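Local coordinates for DTDP-4-dehydrorhamnose reductase, rfbD ortholog (Clostridium acetobutylicum, PDB 1VL0), which probably catalyses the reduction of dTDP-6-deoxy-L-lyxo-4-hexulose to dTDP-L-rhamnose, and is seen here with NADH bound, at residues A[75-80]-A[251-256]; A[172-177]-A[231-236]; A[193-198]-A[217-222]. All blocks are in the same frame, centred on the assembly; numbering follows the deposited sequence.

Contact 1: residues A[75-80]-A[251-256]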
ATOM      1  N   ALA A  75      25.708  -8.047  -3.482  1.00 53.58           N
ATOM      2  CA  ALA A  75      26.622  -8.571  -2.465  1.00 53.02           C
ATOM      3  C   ALA A  75      25.904  -8.585  -1.104  1.00 51.32           C
ATOM      4  O   ALA A  75      25.868  -7.583  -0.373  1.00 50.88           O
ATOM      5  CB  ALA A  75      27.924  -7.748  -2.406  1.00 52.99           C
ATOM      6  N   VAL A  76      25.343  -9.741  -0.763  1.00 50.14           N
ATOM      7  CA  VAL A  76      24.436  -9.859   0.386  1.00 50.87           C
ATOM      8  C   VAL A  76      25.122  -9.545   1.707  1.00 50.18           C
ATOM      9  O   VAL A  76      24.576  -8.803   2.530  1.00 48.49           O
ATOM     10  CB  VAL A  76      23.759 -11.259   0.435  1.00 52.85           C
ATOM     11  CG1 VAL A  76      23.071 -11.508   1.758  1.00 56.03           C
ATOM     12  CG2 VAL A  76      22.785 -11.404  -0.708  1.00 54.14           C
ATOM     13  N   ASP A  77      26.305 -10.099   1.924  1.00 51.26           N
ATOM     14  CA  ASP A  77      27.025  -9.865   3.180  1.00 52.31           C
ATOM     15  C   ASP A  77      27.493  -8.430   3.257  1.00 50.15           C
ATOM     16  O   ASP A  77      27.423  -7.830   4.316  1.00 51.73           O
ATOM     17  CB  ASP A  77      28.219 -10.834   3.323  1.00 53.95           C
ATOM     18  CG  ASP A  77      27.780 -12.296   3.442  1.00 60.66           C
ATOM     19  OD1 ASP A  77      26.891 -12.595   4.283  1.00 58.35           O
ATOM     20  OD2 ASP A  77      28.261 -13.211   2.743  1.00 67.17           O
ATOM     21  N   LYS A  78      27.977  -7.880   2.142  1.00 49.37           N
ATOM     22  CA  LYS A  78      28.423  -6.475   2.098  1.00 50.18           C
ATOM     23  C   LYS A  78      27.295  -5.464   2.359  1.00 48.87           C
ATOM     24  O   LYS A  78      27.562  -4.361   2.818  1.00 48.74           O
ATOM     25  CB  LYS A  78      29.127  -6.144   0.755  1.00 51.69           C
ATOM     26  CG  LYS A  78      30.648  -6.308   0.772  1.00 59.50           C
ATOM     27  N   CYS A  79      26.047  -5.820   2.051  1.00 47.30           N
ATOM     28  CA  CYS A  79      24.907  -4.936   2.370  1.00 45.38           C
ATOM     29  C   CYS A  79      24.791  -4.656   3.869  1.00 43.49           C
ATOM     30  O   CYS A  79      24.385  -3.567   4.272  1.00 42.41           O
ATOM     31  CB  CYS A  79      23.576  -5.529   1.862  1.00 43.03           C
ATOM     32  SG  CYS A  79      23.374  -5.510   0.070  1.00 44.46           S
ATOM     33  N   GLU A  80      25.148  -5.635   4.694  1.00 44.69           N
ATOM     34  CA  GLU A  80      25.063  -5.479   6.154  1.00 47.27           C
ATOM     35  C   GLU A  80      25.966  -4.377   6.644  1.00 48.94           C
ATOM     36  O   GLU A  80      25.604  -3.657   7.552  1.00 51.13           O
ATOM     37  CB  GLU A  80      25.422  -6.770   6.892  1.00 47.73           C
ATOM     38  CG  GLU A  80      24.501  -7.949   6.642  1.00 48.80           C
ATOM     39  CD  GLU A  80      23.046  -7.700   7.047  1.00 52.56           C
ATOM     40  OE1 GLU A  80      22.760  -6.880   7.962  1.00 49.69           O
ATOM     41  OE2 GLU A  80      22.183  -8.364   6.437  1.00 44.94           O
ATOM     42  N   PHE A 251      29.860 -22.746   8.626  1.00 73.80           N
ATOM     43  CA  PHE A 251      30.579 -21.731   7.847  1.00 74.43           C
ATOM     44  C   PHE A 251      29.820 -20.382   7.830  1.00 75.11           C
ATOM     45  O   PHE A 251      29.203 -20.008   6.825  1.00 75.96           O
ATOM     46  CB  PHE A 251      30.851 -22.332   6.463  1.00 75.54           C
ATOM     47  CG  PHE A 251      32.050 -23.247   6.425  1.00 82.76           C
ATOM     48  CD1 PHE A 251      33.319 -22.800   6.791  1.00 87.89           C
ATOM     49  CD2 PHE A 251      31.879 -24.603   6.108  1.00 89.04           C
ATOM     50  CE1 PHE A 251      34.421 -23.681   6.800  1.00 89.78           C
ATOM     51  CE2 PHE A 251      32.964 -25.487   6.107  1.00 91.19           C
ATOM     52  CZ  PHE A 251      34.241 -25.025   6.456  1.00 90.16           C
ATOM     53  N   PRO A 252      29.873 -19.662   8.960  1.00 74.20           N
ATOM     54  CA  PRO A 252      28.989 -18.505   9.213  1.00 73.05           C
ATOM     55  C   PRO A 252      29.303 -17.248   8.401  1.00 70.96           C
ATOM     56  O   PRO A 252      30.456 -16.996   8.047  1.00 70.03           O
ATOM     57  CB  PRO A 252      29.190 -18.238  10.709  1.00 72.94           C
ATOM     58  CG  PRO A 252      30.570 -18.736  11.007  1.00 73.45           C
ATOM     59  CD  PRO A 252      30.805 -19.892  10.082  1.00 74.24           C
ATOM     60  N   ARG A 253      28.262 -16.469   8.107  1.00 68.94           N
ATOM     61  CA  ARG A 253      28.398 -15.247   7.300  1.00 66.52           C
ATOM     62  C   ARG A 253      27.659 -14.074   7.934  1.00 64.60           C
ATOM     63  O   ARG A 253      26.754 -14.287   8.733  1.00 63.44           O
ATOM     64  CB  ARG A 253      27.809 -15.461   5.913  1.00 67.46           C
ATOM     65  CG  ARG A 253      28.517 -16.439   4.980  1.00 68.44           C
ATOM     66  CD  ARG A 253      29.937 -16.146   4.575  1.00 79.51           C
ATOM     67  NE  ARG A 253      29.895 -15.666   3.189  1.00 88.96           N
ATOM     68  CZ  ARG A 253      29.441 -16.387   2.140  1.00 95.93           C
ATOM     69  NH1 ARG A 253      29.006 -17.641   2.299  1.00100.15           N
ATOM     70  NH2 ARG A 253      29.418 -15.853   0.916  1.00 95.20           N
ATOM     71  N   PRO A 254      28.055 -12.838   7.600  1.00 63.80           N
ATOM     72  CA  PRO A 254      27.406 -11.617   8.149  1.00 63.66           C
ATOM     73  C   PRO A 254      25.892 -11.497   7.943  1.00 60.62           C
ATOM     74  O   PRO A 254      25.202 -10.977   8.816  1.00 59.17           O
ATOM     75  CB  PRO A 254      28.135 -10.469   7.427  1.00 64.16           C
ATOM     76  CG  PRO A 254      29.470 -11.044   7.052  1.00 64.81           C
ATOM     77  CD  PRO A 254      29.216 -12.504   6.750  1.00 63.83           C
ATOM     78  N   ALA A 255      25.396 -11.944   6.794  1.00 59.54           N
ATOM     79  CA  ALA A 255      23.964 -11.879   6.484  1.00 60.19           C
ATOM     80  C   ALA A 255      23.231 -13.214   6.793  1.00 60.37           C
ATOM     81  O   ALA A 255      23.718 -14.306   6.431  1.00 59.03           O
ATOM     82  CB  ALA A 255      23.756 -11.481   5.022  1.00 58.61           C
ATOM     83  N   LYS A 256      22.072 -13.107   7.457  1.00 60.48           N
ATOM     84  CA  LYS A 256      21.163 -14.242   7.661  1.00 62.10           C
ATOM     85  C   LYS A 256      20.608 -14.702   6.306  1.00 62.18           C
ATOM     86  O   LYS A 256      20.074 -13.885   5.532  1.00 60.18           O
ATOM     87  CB  LYS A 256      19.986 -13.886   8.612  1.00 61.42           C
ATOM     88  CG  LYS A 256      20.386 -13.592  10.066  1.00 65.22           C
ATOM     89  CD  LYS A 256      19.209 -13.057  10.904  1.00 64.77           C
TER
HETATM   90  O   HOH W   1      21.305 -10.489   8.129  1.00 49.63           O
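Asp77, near the start of helix 76-81, reaches across to the loop 251-256 with every side-chain atom. Against the proline ring, Asp77 CB lies 3.9 Å from Pro254 CG. With CG turned beside the backbone N (chi1 -65°), the carboxylate is carried over the loop, and Asp77 CG packs on Pro254 CD at 3.6 Å. At the tip the two oxygens divide the work. OD1 takes the backbone N-H of Ala255 on its anti lone pair (Ala255 N to Asp77 OD1 3.0 Å, 157° at the hydrogen) and also pairs with Arg257. Asp77 OD2 makes a salt bridge to Arg253 NE at 3.0 Å, the carboxylate and guanidinium planes standing 54° apart. Ala255 is small enough to fit close to the helix, its CB only 3.3 Å from Val76 CG1, a tight contact; Val76 also touches the NADH-binding Tyr137. Farther along the helix, Glu80 OE2 takes a hydrogen bond from a water that in turn accepts from Lys256 N, and another from Ala136 N. The Asp77 carboxylate thus meets two arginines and a peptide N-H, an environment that should stabilise its negative charge.

Contact 2: residues A[172-177]-A[231-236]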
ATOM      1  N   LYS A 172      29.649 -20.997 -11.916  1.00 42.98           N
ATOM      2  CA  LYS A 172      31.044 -20.675 -12.217  1.00 43.76           C
ATOM      3  C   LYS A 172      31.974 -20.881 -11.015  1.00 43.88           C
ATOM      4  O   LYS A 172      33.080 -21.425 -11.132  1.00 44.42           O
ATOM      5  CB  LYS A 172      31.154 -19.249 -12.777  1.00 44.19           C
ATOM      6  CG  LYS A 172      30.533 -19.094 -14.153  1.00 43.05           C
ATOM      7  CD  LYS A 172      30.853 -17.696 -14.758  1.00 46.92           C
ATOM      8  CE  LYS A 172      30.238 -17.486 -16.116  1.00 47.67           C
ATOM      9  NZ  LYS A 172      30.674 -16.135 -16.688  1.00 50.47           N
ATOM     10  N   THR A 173      31.509 -20.459  -9.852  1.00 45.04           N
ATOM     11  CA  THR A 173      32.242 -20.664  -8.608  1.00 44.68           C
ATOM     12  C   THR A 173      32.542 -22.133  -8.314  1.00 44.70           C
ATOM     13  O   THR A 173      33.684 -22.496  -8.053  1.00 44.36           O
ATOM     14  CB  THR A 173      31.437 -20.047  -7.481  1.00 46.52           C
ATOM     15  OG1 THR A 173      31.388 -18.630  -7.697  1.00 45.60           O
ATOM     16  CG2 THR A 173      32.122 -20.218  -6.125  1.00 44.12           C
HETATM   17  N   MSE A 174      31.503 -22.959  -8.345  1.00 45.15           N
HETATM   18  CA  MSE A 174      31.649 -24.379  -8.153  1.00 45.53           C
HETATM   19  C   MSE A 174      32.595 -25.010  -9.147  1.00 46.13           C
HETATM   20  O   MSE A 174      33.383 -25.844  -8.764  1.00 45.90           O
HETATM   21  CB  MSE A 174      30.302 -25.082  -8.284  1.00 46.62           C
HETATM   22  CG  MSE A 174      29.455 -25.012  -7.055  1.00 46.23           C
HETATM   23 SE   MSE A 174      30.345 -25.677  -5.369  1.00 60.45          SE
HETATM   24  CE  MSE A 174      30.615 -23.955  -4.598  1.00 46.34           C
ATOM     25  N   ILE A 175      32.460 -24.653 -10.424  1.00 46.66           N
ATOM     26  CA  ILE A 175      33.341 -25.148 -11.488  1.00 46.00           C
ATOM     27  C   ILE A 175      34.764 -24.818 -11.175  1.00 47.65           C
ATOM     28  O   ILE A 175      35.610 -25.691 -11.250  1.00 48.14           O
ATOM     29  CB  ILE A 175      32.920 -24.617 -12.893  1.00 46.80           C
ATOM     30  CG1 ILE A 175      31.660 -25.355 -13.343  1.00 44.79           C
ATOM     31  CG2 ILE A 175      34.014 -24.874 -13.932  1.00 49.13           C
ATOM     32  CD1 ILE A 175      30.907 -24.759 -14.543  1.00 45.15           C
ATOM     33  N   ASN A 176      35.043 -23.582 -10.784  1.00 48.45           N
ATOM     34  CA  ASN A 176      36.425 -23.194 -10.476  1.00 48.69           C
ATOM     35  C   ASN A 176      36.953 -23.901  -9.255  1.00 49.52           C
ATOM     36  O   ASN A 176      38.070 -24.397  -9.234  1.00 50.57           O
ATOM     37  CB  ASN A 176      36.517 -21.680 -10.367  0.65 50.03           C
ATOM     38  CG  ASN A 176      36.292 -21.005 -11.717  0.65 55.96           C
ATOM     39  OD1 ASN A 176      36.508 -21.628 -12.771  0.65 60.29           O
ATOM     40  ND2 ASN A 176      35.847 -19.744 -11.701  0.65 66.51           N
ATOM     41  N   LEU A 177      36.163 -23.929  -8.209  1.00 49.43           N
ATOM     42  CA  LEU A 177      36.604 -24.596  -6.999  1.00 53.34           C
ATOM     43  C   LEU A 177      36.838 -26.090  -7.238  1.00 55.46           C
ATOM     44  O   LEU A 177      37.740 -26.696  -6.675  1.00 53.60           O
ATOM     45  CB  LEU A 177      35.569 -24.424  -5.873  1.00 53.44           C
ATOM     46  CG  LEU A 177      35.455 -23.021  -5.275  1.00 55.28           C
ATOM     47  CD1 LEU A 177      34.331 -22.992  -4.278  1.00 56.92           C
ATOM     48  CD2 LEU A 177      36.782 -22.572  -4.646  1.00 59.89           C
ATOM     49  N   VAL A 231      26.224 -30.950  -6.755  1.00 43.28           N
ATOM     50  CA  VAL A 231      26.324 -32.320  -7.216  1.00 43.33           C
ATOM     51  C   VAL A 231      25.882 -32.438  -8.679  1.00 44.94           C
ATOM     52  O   VAL A 231      26.510 -33.146  -9.478  1.00 43.92           O
ATOM     53  CB  VAL A 231      25.488 -33.261  -6.289  1.00 44.92           C
ATOM     54  CG1 VAL A 231      25.368 -34.678  -6.873  1.00 45.96           C
ATOM     55  CG2 VAL A 231      26.166 -33.354  -4.951  1.00 41.92           C
ATOM     56  N   GLU A 232      24.827 -31.735  -9.057  1.00 45.16           N
ATOM     57  CA  GLU A 232      24.379 -31.778 -10.441  1.00 44.67           C
ATOM     58  C   GLU A 232      25.349 -31.051 -11.352  1.00 45.36           C
ATOM     59  O   GLU A 232      25.603 -31.527 -12.440  1.00 43.84           O
ATOM     60  CB  GLU A 232      22.972 -31.236 -10.572  1.00 45.14           C
ATOM     61  CG  GLU A 232      22.388 -31.215 -11.986  1.00 47.11           C
ATOM     62  CD  GLU A 232      22.022 -32.589 -12.532  1.00 48.08           C
ATOM     63  OE1 GLU A 232      22.213 -33.622 -11.851  1.00 51.02           O
ATOM     64  OE2 GLU A 232      21.509 -32.618 -13.659  1.00 46.37           O
ATOM     65  N   ILE A 233      25.889 -29.921 -10.909  1.00 45.67           N
ATOM     66  CA  ILE A 233      26.905 -29.177 -11.697  1.00 45.31           C
ATOM     67  C   ILE A 233      28.089 -30.091 -12.058  1.00 46.06           C
ATOM     68  O   ILE A 233      28.538 -30.134 -13.221  1.00 45.39           O
ATOM     69  CB  ILE A 233      27.425 -27.949 -10.923  1.00 45.44           C
ATOM     70  CG1 ILE A 233      26.342 -26.834 -10.846  1.00 43.24           C
ATOM     71  CG2 ILE A 233      28.661 -27.365 -11.581  1.00 43.28           C
ATOM     72  CD1 ILE A 233      26.561 -25.808  -9.738  1.00 42.46           C
ATOM     73  N   PHE A 234      28.600 -30.813 -11.056  1.00 45.56           N
ATOM     74  CA  PHE A 234      29.755 -31.696 -11.263  1.00 45.34           C
ATOM     75  C   PHE A 234      29.411 -32.977 -12.070  1.00 47.37           C
ATOM     76  O   PHE A 234      30.206 -33.428 -12.910  1.00 45.09           O
ATOM     77  CB  PHE A 234      30.412 -32.024  -9.914  1.00 46.01           C
ATOM     78  CG  PHE A 234      30.966 -30.808  -9.210  1.00 42.46           C
ATOM     79  CD1 PHE A 234      31.747 -29.875  -9.902  1.00 42.30           C
ATOM     80  CD2 PHE A 234      30.697 -30.590  -7.861  1.00 48.13           C
ATOM     81  CE1 PHE A 234      32.254 -28.761  -9.254  1.00 46.72           C
ATOM     82  CE2 PHE A 234      31.217 -29.470  -7.183  1.00 43.12           C
ATOM     83  CZ  PHE A 234      31.995 -28.553  -7.883  1.00 48.63           C
ATOM     84  N   ARG A 235      28.189 -33.492 -11.885  1.00 45.50           N
ATOM     85  CA  ARG A 235      27.687 -34.534 -12.763  1.00 45.46           C
ATOM     86  C   ARG A 235      27.651 -34.106 -14.238  1.00 45.58           C
ATOM     87  O   ARG A 235      28.101 -34.839 -15.135  1.00 44.47           O
ATOM     88  CB  ARG A 235      26.310 -34.999 -12.322  1.00 45.67           C
ATOM     89  CG  ARG A 235      25.847 -36.270 -13.006  1.00 43.45           C
ATOM     90  CD  ARG A 235      24.363 -36.581 -12.877  1.00 48.04           C
ATOM     91  NE  ARG A 235      23.508 -35.647 -13.624  1.00 48.62           N
ATOM     92  CZ  ARG A 235      23.212 -35.743 -14.919  1.00 54.04           C
ATOM     93  NH1 ARG A 235      23.676 -36.715 -15.658  1.00 55.80           N
ATOM     94  NH2 ARG A 235      22.467 -34.824 -15.497  1.00 52.84           N
ATOM     95  N   LEU A 236      27.173 -32.908 -14.487  1.00 45.88           N
ATOM     96  CA  LEU A 236      27.066 -32.397 -15.860  1.00 45.65           C
ATOM     97  C   LEU A 236      28.414 -32.068 -16.499  1.00 48.23           C
ATOM     98  O   LEU A 236      28.602 -32.245 -17.716  1.00 48.40           O
ATOM     99  CB  LEU A 236      26.172 -31.158 -15.873  1.00 48.05           C
ATOM    100  CG  LEU A 236      24.660 -31.371 -15.741  1.00 43.15           C
ATOM    101  CD1 LEU A 236      23.970 -30.041 -15.464  1.00 40.52           C
ATOM    102  CD2 LEU A 236      24.053 -32.025 -16.970  1.00 45.63           C
TER
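Phe234 and Ile233 of helix 226-237 meet Met174, a selenomethionine, and Ile175 of helix 170-180 without a single hydrogen bond between the two segments. The phenyl ring turns its edge to the other helix: the carbonyl O of Met174 lies in the ring plane, 3.2 Å from Phe234 CE1, where the weakly positive ring hydrogens face a backbone oxygen. The same edge reaches the side chain, with Phe234 CZ 3.9 Å from Met174 CB. The bend at chi2 puts the selenium of Met174 5.2 Å from the Phe234 ring centroid, 65° off the ring normal, an oblique Met-aromatic contact. Ile233 uses both its branches, one on each of two residues of helix 170-180. Its longer arm, CG1 beside the backbone N (chi1 -72°), brings Ile233 CD1 to 4.0 Å from Met174 CG, while its CG2 meets Ile175 CG1 at the same separation of 4.0 Å. A beta-branched chain suits position 233, since its two arms can meet Met174 and Ile175 at once.

Around this first shell, Leu184 touches both Met174 and Phe234 from strand 183-187, and Ile239 packs on Phe234 and Ile175. Leu290 of helix 279-290 adds to the cover of Ile175. On another side of helix 226-237, Arg235 grips the Glu232 carboxylate side-on with NE and NH2. The segment axes pass 10.0 Å apart at a crossing angle of -62°. This apolar packing of two helices against strand 183-187 is consistent with the smaller, substrate-binding lobe of extended short-chain dehydrogenases/reductases, to which the RmlD family belongs.

Contact 3: residues A[193-198]-A[217-222]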
ATOM      1  N   THR A 193      15.498 -23.012  -5.480  1.00 34.44           N
ATOM      2  CA  THR A 193      15.537 -23.534  -6.822  1.00 36.54           C
ATOM      3  C   THR A 193      16.486 -22.678  -7.667  1.00 38.34           C
ATOM      4  O   THR A 193      16.246 -21.471  -7.784  1.00 36.59           O
ATOM      5  CB  THR A 193      14.175 -23.440  -7.506  1.00 37.13           C
ATOM      6  OG1 THR A 193      13.148 -23.875  -6.603  1.00 36.44           O
ATOM      7  CG2 THR A 193      14.170 -24.374  -8.748  1.00 33.42           C
ATOM      8  N   PRO A 194      17.508 -23.317  -8.271  1.00 38.04           N
ATOM      9  CA  PRO A 194      18.425 -22.645  -9.215  1.00 35.87           C
ATOM     10  C   PRO A 194      17.640 -22.094 -10.368  1.00 37.05           C
ATOM     11  O   PRO A 194      16.737 -22.795 -10.842  1.00 37.82           O
ATOM     12  CB  PRO A 194      19.320 -23.789  -9.691  1.00 38.39           C
ATOM     13  CG  PRO A 194      19.256 -24.829  -8.534  1.00 37.31           C
ATOM     14  CD  PRO A 194      17.860 -24.746  -8.065  1.00 39.39           C
ATOM     15  N   THR A 195      17.955 -20.852 -10.813  1.00 34.66           N
ATOM     16  CA  THR A 195      17.196 -20.198 -11.838  1.00 33.34           C
ATOM     17  C   THR A 195      18.090 -19.599 -12.864  1.00 33.14           C
ATOM     18  O   THR A 195      19.058 -18.924 -12.524  1.00 32.73           O
ATOM     19  CB  THR A 195      16.275 -19.107 -11.219  1.00 33.46           C
ATOM     20  OG1 THR A 195      15.358 -19.755 -10.329  1.00 38.70           O
ATOM     21  CG2 THR A 195      15.386 -18.426 -12.282  1.00 33.71           C
ATOM     22  N   SER A 196      17.801 -19.939 -14.117  1.00 33.24           N
ATOM     23  CA  SER A 196      18.591 -19.440 -15.261  1.00 32.73           C
ATOM     24  C   SER A 196      18.017 -18.113 -15.656  1.00 32.55           C
ATOM     25  O   SER A 196      16.825 -17.962 -15.635  1.00 33.60           O
ATOM     26  CB  SER A 196      18.495 -20.405 -16.484  1.00 31.53           C
ATOM     27  OG  SER A 196      19.217 -19.861 -17.607  1.00 33.55           O
ATOM     28  N   THR A 197      18.847 -17.174 -16.114  1.00 35.84           N
ATOM     29  CA  THR A 197      18.340 -15.910 -16.653  1.00 34.01           C
ATOM     30  C   THR A 197      17.518 -16.091 -17.911  1.00 34.59           C
ATOM     31  O   THR A 197      16.750 -15.213 -18.315  1.00 33.59           O
ATOM     32  CB  THR A 197      19.486 -14.928 -16.981  1.00 35.21           C
ATOM     33  OG1 THR A 197      20.508 -15.590 -17.765  1.00 35.28           O
ATOM     34  CG2 THR A 197      20.169 -14.471 -15.719  1.00 36.65           C
ATOM     35  N   VAL A 198      17.700 -17.203 -18.592  1.00 36.38           N
ATOM     36  CA  VAL A 198      16.964 -17.433 -19.831  1.00 34.36           C
ATOM     37  C   VAL A 198      15.493 -17.511 -19.501  1.00 34.45           C
ATOM     38  O   VAL A 198      14.677 -16.952 -20.203  1.00 35.02           O
ATOM     39  CB  VAL A 198      17.400 -18.764 -20.511  1.00 35.11           C
ATOM     40  CG1 VAL A 198      16.445 -19.153 -21.675  1.00 35.25           C
ATOM     41  CG2 VAL A 198      18.854 -18.637 -20.984  1.00 39.26           C
ATOM     42  N   HIS A 217       6.404 -14.297  -8.631  1.00 31.89           N
ATOM     43  CA  HIS A 217       7.576 -15.137  -8.401  1.00 30.97           C
ATOM     44  C   HIS A 217       7.996 -15.816  -9.696  1.00 32.91           C
ATOM     45  O   HIS A 217       7.170 -16.248 -10.505  1.00 32.58           O
ATOM     46  CB  HIS A 217       7.233 -16.208  -7.356  1.00 32.31           C
ATOM     47  CG  HIS A 217       7.029 -15.653  -5.989  1.00 33.30           C
ATOM     48  ND1 HIS A 217       6.559 -16.415  -4.931  1.00 28.87           N
ATOM     49  CD2 HIS A 217       7.182 -14.393  -5.514  1.00 34.11           C
ATOM     50  CE1 HIS A 217       6.505 -15.650  -3.854  1.00 37.30           C
ATOM     51  NE2 HIS A 217       6.855 -14.422  -4.182  1.00 29.78           N
ATOM     52  N   CYS A 218       9.307 -15.858  -9.930  1.00 35.29           N
ATOM     53  CA  CYS A 218       9.867 -16.474 -11.120  1.00 33.42           C
ATOM     54  C   CYS A 218      11.200 -17.135 -10.823  1.00 34.57           C
ATOM     55  O   CYS A 218      12.268 -16.515 -10.987  1.00 35.35           O
ATOM     56  CB  CYS A 218      10.047 -15.448 -12.238  1.00 35.31           C
ATOM     57  SG  CYS A 218      10.550 -16.324 -13.724  1.00 39.42           S
ATOM     58  N   THR A 219      11.117 -18.373 -10.316  1.00 36.22           N
ATOM     59  CA  THR A 219      12.219 -19.289 -10.316  1.00 35.71           C
ATOM     60  C   THR A 219      11.874 -20.522 -11.210  1.00 35.34           C
ATOM     61  O   THR A 219      10.714 -20.769 -11.579  1.00 35.24           O
ATOM     62  CB  THR A 219      12.570 -19.745  -8.885  1.00 36.73           C
ATOM     63  OG1 THR A 219      11.441 -20.392  -8.273  1.00 33.09           O
ATOM     64  CG2 THR A 219      12.875 -18.565  -8.009  1.00 37.68           C
ATOM     65  N   CYS A 220      12.911 -21.304 -11.516  1.00 35.78           N
ATOM     66  CA  CYS A 220      12.719 -22.521 -12.265  1.00 37.04           C
ATOM     67  C   CYS A 220      11.865 -23.518 -11.462  1.00 35.70           C
ATOM     68  O   CYS A 220      11.671 -23.370 -10.249  1.00 34.78           O
ATOM     69  CB  CYS A 220      14.084 -23.104 -12.733  1.00 36.67           C
ATOM     70  SG  CYS A 220      14.837 -22.261 -14.212  1.00 44.55           S
ATOM     71  N   LYS A 221      11.305 -24.516 -12.141  1.00 37.03           N
ATOM     72  CA  LYS A 221      10.484 -25.522 -11.444  1.00 36.83           C
ATOM     73  C   LYS A 221      11.336 -26.446 -10.618  1.00 34.77           C
ATOM     74  O   LYS A 221      12.504 -26.686 -10.945  1.00 34.53           O
ATOM     75  CB  LYS A 221       9.664 -26.331 -12.429  1.00 35.69           C
ATOM     76  CG  LYS A 221       8.699 -25.547 -13.265  1.00 37.96           C
ATOM     77  CD  LYS A 221       7.956 -26.537 -14.169  1.00 42.95           C
ATOM     78  CE  LYS A 221       7.280 -25.953 -15.376  1.00 50.68           C
ATOM     79  NZ  LYS A 221       6.476 -24.897 -15.010  1.00 46.17           N
ATOM     80  N   GLY A 222      10.766 -26.973  -9.531  1.00 36.51           N
ATOM     81  CA  GLY A 222      11.471 -27.911  -8.695  1.00 35.71           C
ATOM     82  C   GLY A 222      12.042 -27.289  -7.436  1.00 39.71           C
ATOM     83  O   GLY A 222      11.765 -26.136  -7.108  1.00 41.33           O
TER
HETATM   84  O   HOH W   2      12.395 -21.157  -5.936  1.00 31.89           O
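Thr193 and Thr195 share one side-chain setting, OG1 beside the backbone N and the methyl anti to it (chi1 -45° and -62°), and both use it to reach the loop 217-222. Thr193 OG1 donates to the carbonyl O of Gly222 at 2.7 Å, approaching from above the carbonyl plane; its methyl CG2 rests 3.1 Å from Cys220 O. Thr195 OG1 instead accepts the backbone N-H of Cys220 (N to OG1 3.1 Å, 156° at the hydrogen) and lies 3.1 Å from Thr219 CB, the two threonine side chains crossing nearly at right angles. Threonine suits both positions because its hydroxyl can bond to loop backbone while its methyl packs. A water donates to Thr193 OG1 and to Thr219 OG1, spanning the two segments. Cys220 packs against the strand as a compact side chain, its CB 3.3 Å from Pro194 O. Gly222 has a positive phi, a backbone setting that glycine adopts easily.

Ser196 ends the strand as the N-cap of helix 197-210, its OG accepting from Val198 N at 3.2 Å. Strand 191-196 runs parallel to strand 155-164, with Thr195 bonded through its backbone to Trp162 and Tyr164. The loop follows strand 214-217, also paired with 155-164, and Cys218 touches helix 197-210, while helix 279-290 covers Pro194 through Trp279 and Cys220 through Ser282.

From the N terminus, the chain first passes 75-80, with 170 residues between it and its partner 251-256, so contact 1 closes the longest loop. Inside it, contact 2 joins 172-177 to 231-236, and inside that loop contact 3 joins 193-198 to 217-222 around helix 197-210. The three are therefore nested, and none cross. Contact 3 ties the end of strand 191-196, in the main mixed sheet, to the loop after strand 214-217; contact 2 pairs helices beside the two-stranded sheet 183-187 and 242-246; contact 1 ties the loop after strand 242-246 back to helix 76-81. No two touch: the centres of contacts 2 and 3 are about 18 Å apart, and that of contact 1 lies about 23 Å from each.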